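Local coordinates for protein MIX1 (Leishmania major, PDB 3HA4) that forms homodimers and probably acts as a TPR-like helical scaffold that mediates protein-protein interactions, at residues P35-R40 with W69-E74. Residues are numbered along the deposited sequence; the frame is centred on the assembly and turned at random.
Sequences PLLHQR and WLIPLE
Within the TPR-like bundle of paired helices, His38 of helix 34-42 packs against Leu70 and Ile71 at the start of helix 70-81. The short segments run almost parallel, 9° between their directions; their axes come no closer than 10.2 Å, and side chains make most of the contact. With chi1 at 171°, CG of His38 lies anti to the backbone N and the imidazole extends across to the second helix. CD2 of His38 lies 3.7 Å from CG of Leu70, with NE2 close to the same carbon, while CG1 of Ile71 lies at the ring edge, near its plane. The extended Ile71 chain carries CD1 to within 3.9 Å of CG of Leu37, two side chains that meet at about a right angle; the same methyl of Ile71 is 3.8 Å from the backbone N of His38. Thr61 of helix 54-64 touches both Leu37 and Ile71, and Ile128 of the second subunit packs on His38.

The polar end is bridged by water. One water lies in the imidazole plane at the ring edge, 2.7 Å from His38 NE2, and donates a hydrogen bond to Glu74 OE1, also at 2.7 Å. Glu74 OE2 forms a salt bridge with Arg45, which probably helps keep the carboxylate ionised. The contact thus combines apolar packing with a single water-mediated polar link, which gives NE2 of the buried His38 a polar partner and ties it to the carboxylate that Arg45 holds.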
ATOM      1  N   PRO A  35     -11.794  -0.865   3.067  1.00 25.86           N
ATOM      2  CA  PRO A  35     -10.765  -1.390   3.916  1.00 26.61           C
ATOM      3  C   PRO A  35     -10.634  -2.869   3.883  1.00 25.29           C
ATOM      4  O   PRO A  35      -9.569  -3.323   4.041  1.00 28.39           O
ATOM      5  CB  PRO A  35     -11.189  -0.894   5.273  1.00 27.35           C
ATOM      6  CG  PRO A  35     -11.900   0.253   5.003  1.00 29.76           C
ATOM      7  CD  PRO A  35     -12.684  -0.022   3.847  1.00 28.74           C
ATOM      8  N   LEU A  36     -11.688  -3.615   3.660  1.00 40.21           N
ATOM      9  CA  LEU A  36     -11.556  -5.047   3.541  1.00 31.84           C
ATOM     10  C   LEU A  36     -10.969  -5.453   2.199  1.00 32.72           C
ATOM     11  O   LEU A  36     -10.270  -6.414   2.096  1.00 28.86           O
ATOM     12  CB  LEU A  36     -12.886  -5.732   3.817  1.00 26.39           C
ATOM     13  CG  LEU A  36     -12.997  -7.186   3.386  1.00 35.58           C
ATOM     14  CD1 LEU A  36     -12.436  -8.177   4.339  1.00 28.87           C
ATOM     15  CD2 LEU A  36     -14.341  -7.568   2.971  1.00 30.67           C
ATOM     16  N   LEU A  37     -11.274  -4.668   1.186  1.00 25.28           N
ATOM     17  CA  LEU A  37     -10.736  -4.795  -0.142  1.00 25.22           C
ATOM     18  C   LEU A  37      -9.263  -4.506  -0.180  1.00 26.09           C
ATOM     19  O   LEU A  37      -8.515  -5.188  -0.809  1.00 29.44           O
ATOM     20  CB  LEU A  37     -11.486  -3.872  -1.078  1.00 25.81           C
ATOM     21  CG  LEU A  37     -11.172  -3.932  -2.554  1.00 28.55           C
ATOM     22  CD1 LEU A  37     -11.299  -5.287  -3.083  1.00 25.20           C
ATOM     23  CD2 LEU A  37     -11.967  -2.983  -3.336  1.00 26.17           C
ATOM     24  N   HIS A  38      -8.846  -3.485   0.526  1.00 26.24           N
ATOM     25  CA  HIS A  38      -7.458  -3.194   0.644  1.00 27.10           C
ATOM     26  C   HIS A  38      -6.758  -4.311   1.376  1.00 26.66           C
ATOM     27  O   HIS A  38      -5.713  -4.723   1.007  1.00 25.55           O
ATOM     28  CB  HIS A  38      -7.261  -1.872   1.343  1.00 27.02           C
ATOM     29  CG  HIS A  38      -5.845  -1.591   1.698  1.00 26.98           C
ATOM     30  ND1 HIS A  38      -5.268  -2.051   2.849  1.00 26.06           N
ATOM     31  CD2 HIS A  38      -4.887  -0.903   1.053  1.00 29.27           C
ATOM     32  CE1 HIS A  38      -4.018  -1.658   2.899  1.00 27.59           C
ATOM     33  NE2 HIS A  38      -3.763  -0.959   1.823  1.00 25.84           N
ATOM     34  N   GLN A  39      -7.370  -4.802   2.418  1.00 26.10           N
ATOM     35  CA  GLN A  39      -6.856  -5.930   3.184  1.00 26.47           C
ATOM     36  C   GLN A  39      -6.740  -7.223   2.353  1.00 30.31           C
ATOM     37  O   GLN A  39      -5.785  -7.989   2.506  1.00 27.65           O
ATOM     38  CB  GLN A  39      -7.700  -6.148   4.436  1.00 26.57           C
ATOM     39  CG  GLN A  39      -7.217  -7.260   5.344  1.00 31.44           C
ATOM     40  CD  GLN A  39      -8.148  -7.467   6.531  1.00 33.00           C
ATOM     41  OE1 GLN A  39      -7.741  -7.363   7.687  1.00 40.70           O
ATOM     42  NE2 GLN A  39      -9.413  -7.740   6.243  1.00 40.18           N
ATOM     43  N   ARG A  40      -7.656  -7.434   1.438  1.00 27.53           N
ATOM     44  CA  ARG A  40      -7.629  -8.594   0.599  1.00 29.19           C
ATOM     45  C   ARG A  40      -6.546  -8.523  -0.433  1.00 31.04           C
ATOM     46  O   ARG A  40      -5.947  -9.491  -0.794  1.00 35.50           O
ATOM     47  CB  ARG A  40      -8.963  -8.728  -0.073  1.00 27.82           C
ATOM     48  CG  ARG A  40      -9.824  -9.679   0.585  1.00 40.40           C
ATOM     49  CD  ARG A  40     -11.245  -9.575   0.247  1.00 24.11           C
ATOM     50  NE  ARG A  40     -11.993 -10.227   1.294  1.00 30.92           N
ATOM     51  CZ  ARG A  40     -13.269 -10.561   1.231  1.00 44.29           C
ATOM     52  NH1 ARG A  40     -13.970 -10.300   0.159  1.00 38.83           N
ATOM     53  NH2 ARG A  40     -13.842 -11.155   2.240  1.00 49.10           N
ATOM     54  N   TRP A  69      -5.748   5.602  -4.909  1.00 25.40           N
ATOM     55  CA  TRP A  69      -4.383   5.344  -5.402  1.00 24.59           C
ATOM     56  C   TRP A  69      -3.723   4.214  -4.611  1.00 25.04           C
ATOM     57  O   TRP A  69      -2.812   3.552  -5.106  1.00 25.01           O
ATOM     58  CB  TRP A  69      -3.504   6.619  -5.335  1.00 25.41           C
ATOM     59  CG  TRP A  69      -3.459   7.178  -3.960  1.00 25.28           C
ATOM     60  CD1 TRP A  69      -4.357   8.029  -3.398  1.00 26.43           C
ATOM     61  CD2 TRP A  69      -2.509   6.864  -2.936  1.00 25.82           C
ATOM     62  NE1 TRP A  69      -4.017   8.281  -2.091  1.00 27.97           N
ATOM     63  CE2 TRP A  69      -2.883   7.579  -1.785  1.00 26.74           C
ATOM     64  CE3 TRP A  69      -1.370   6.062  -2.887  1.00 26.13           C
ATOM     65  CZ2 TRP A  69      -2.155   7.523  -0.603  1.00 29.49           C
ATOM     66  CZ3 TRP A  69      -0.654   6.002  -1.710  1.00 27.39           C
ATOM     67  CH2 TRP A  69      -1.045   6.733  -0.586  1.00 28.44           C
ATOM     68  N   LEU A  70      -4.184   4.007  -3.380  1.00 25.47           N
ATOM     69  CA  LEU A  70      -3.556   3.053  -2.471  1.00 25.89           C
ATOM     70  C   LEU A  70      -3.624   1.626  -3.002  1.00 25.00           C
ATOM     71  O   LEU A  70      -2.618   0.917  -3.069  1.00 26.08           O
ATOM     72  CB  LEU A  70      -4.192   3.132  -1.082  1.00 27.14           C
ATOM     73  CG  LEU A  70      -3.457   2.399   0.043  1.00 44.35           C
ATOM     74  CD1 LEU A  70      -1.942   2.554  -0.093  1.00 50.90           C
ATOM     75  CD2 LEU A  70      -3.920   2.895   1.401  1.00 60.82           C
ATOM     76  N   ILE A  71      -4.816   1.204  -3.392  1.00 32.09           N
ATOM     77  CA  ILE A  71      -4.972  -0.138  -3.912  1.00 29.34           C
ATOM     78  C   ILE A  71      -4.196  -0.322  -5.221  1.00 24.31           C
ATOM     79  O   ILE A  71      -3.491  -1.318  -5.383  1.00 24.51           O
ATOM     80  CB  ILE A  71      -6.460  -0.531  -4.011  1.00 30.35           C
ATOM     81  CG1 ILE A  71      -7.006  -0.748  -2.595  1.00 26.54           C
ATOM     82  CG2 ILE A  71      -6.637  -1.781  -4.886  1.00 24.83           C
ATOM     83  CD1 ILE A  71      -8.459  -1.176  -2.522  1.00 27.95           C
ATOM     84  N   PRO A  72      -4.300   0.646  -6.152  1.00 29.65           N
ATOM     85  CA  PRO A  72      -3.482   0.568  -7.375  1.00 30.66           C
ATOM     86  C   PRO A  72      -1.980   0.511  -7.099  1.00 28.80           C
ATOM     87  O   PRO A  72      -1.251  -0.186  -7.807  1.00 28.26           O
ATOM     88  CB  PRO A  72      -3.852   1.846  -8.122  1.00 24.18           C
ATOM     89  CG  PRO A  72      -5.272   2.092  -7.701  1.00 24.15           C
ATOM     90  CD  PRO A  72      -5.318   1.706  -6.245  1.00 24.43           C
ATOM     91  N   LEU A  73      -1.528   1.234  -6.082  1.00 24.59           N
ATOM     92  CA  LEU A  73      -0.142   1.150  -5.652  1.00 25.26           C
ATOM     93  C   LEU A  73       0.201  -0.291  -5.236  1.00 31.23           C
ATOM     94  O   LEU A  73       1.212  -0.854  -5.656  1.00 25.49           O
ATOM     95  CB  LEU A  73       0.099   2.119  -4.492  1.00 36.18           C
ATOM     96  CG  LEU A  73       1.511   2.228  -3.918  1.00 27.24           C
ATOM     97  CD1 LEU A  73       2.417   2.891  -4.925  1.00 35.20           C
ATOM     98  CD2 LEU A  73       1.488   3.002  -2.614  1.00 35.10           C
ATOM     99  N   GLU A  74      -0.661  -0.889  -4.422  1.00 28.26           N
ATOM    100  CA  GLU A  74      -0.458  -2.261  -3.955  1.00 25.25           C
ATOM    101  C   GLU A  74      -0.487  -3.271  -5.114  1.00 25.58           C
ATOM    102  O   GLU A  74       0.376  -4.151  -5.210  1.00 27.87           O
ATOM    103  CB  GLU A  74      -1.498  -2.606  -2.899  1.00 26.43           C
ATOM    104  CG  GLU A  74      -1.016  -3.592  -1.872  1.00 49.29           C
ATOM    105  CD  GLU A  74       0.198  -3.083  -1.126  1.00 65.56           C
ATOM    106  OE1 GLU A  74       0.050  -2.297  -0.152  1.00 50.46           O
ATOM    107  OE2 GLU A  74       1.309  -3.478  -1.525  1.00 49.14           O
TER
HETATM  108  O   HOH W   1      -1.101  -0.555   1.624  1.00 29.91           O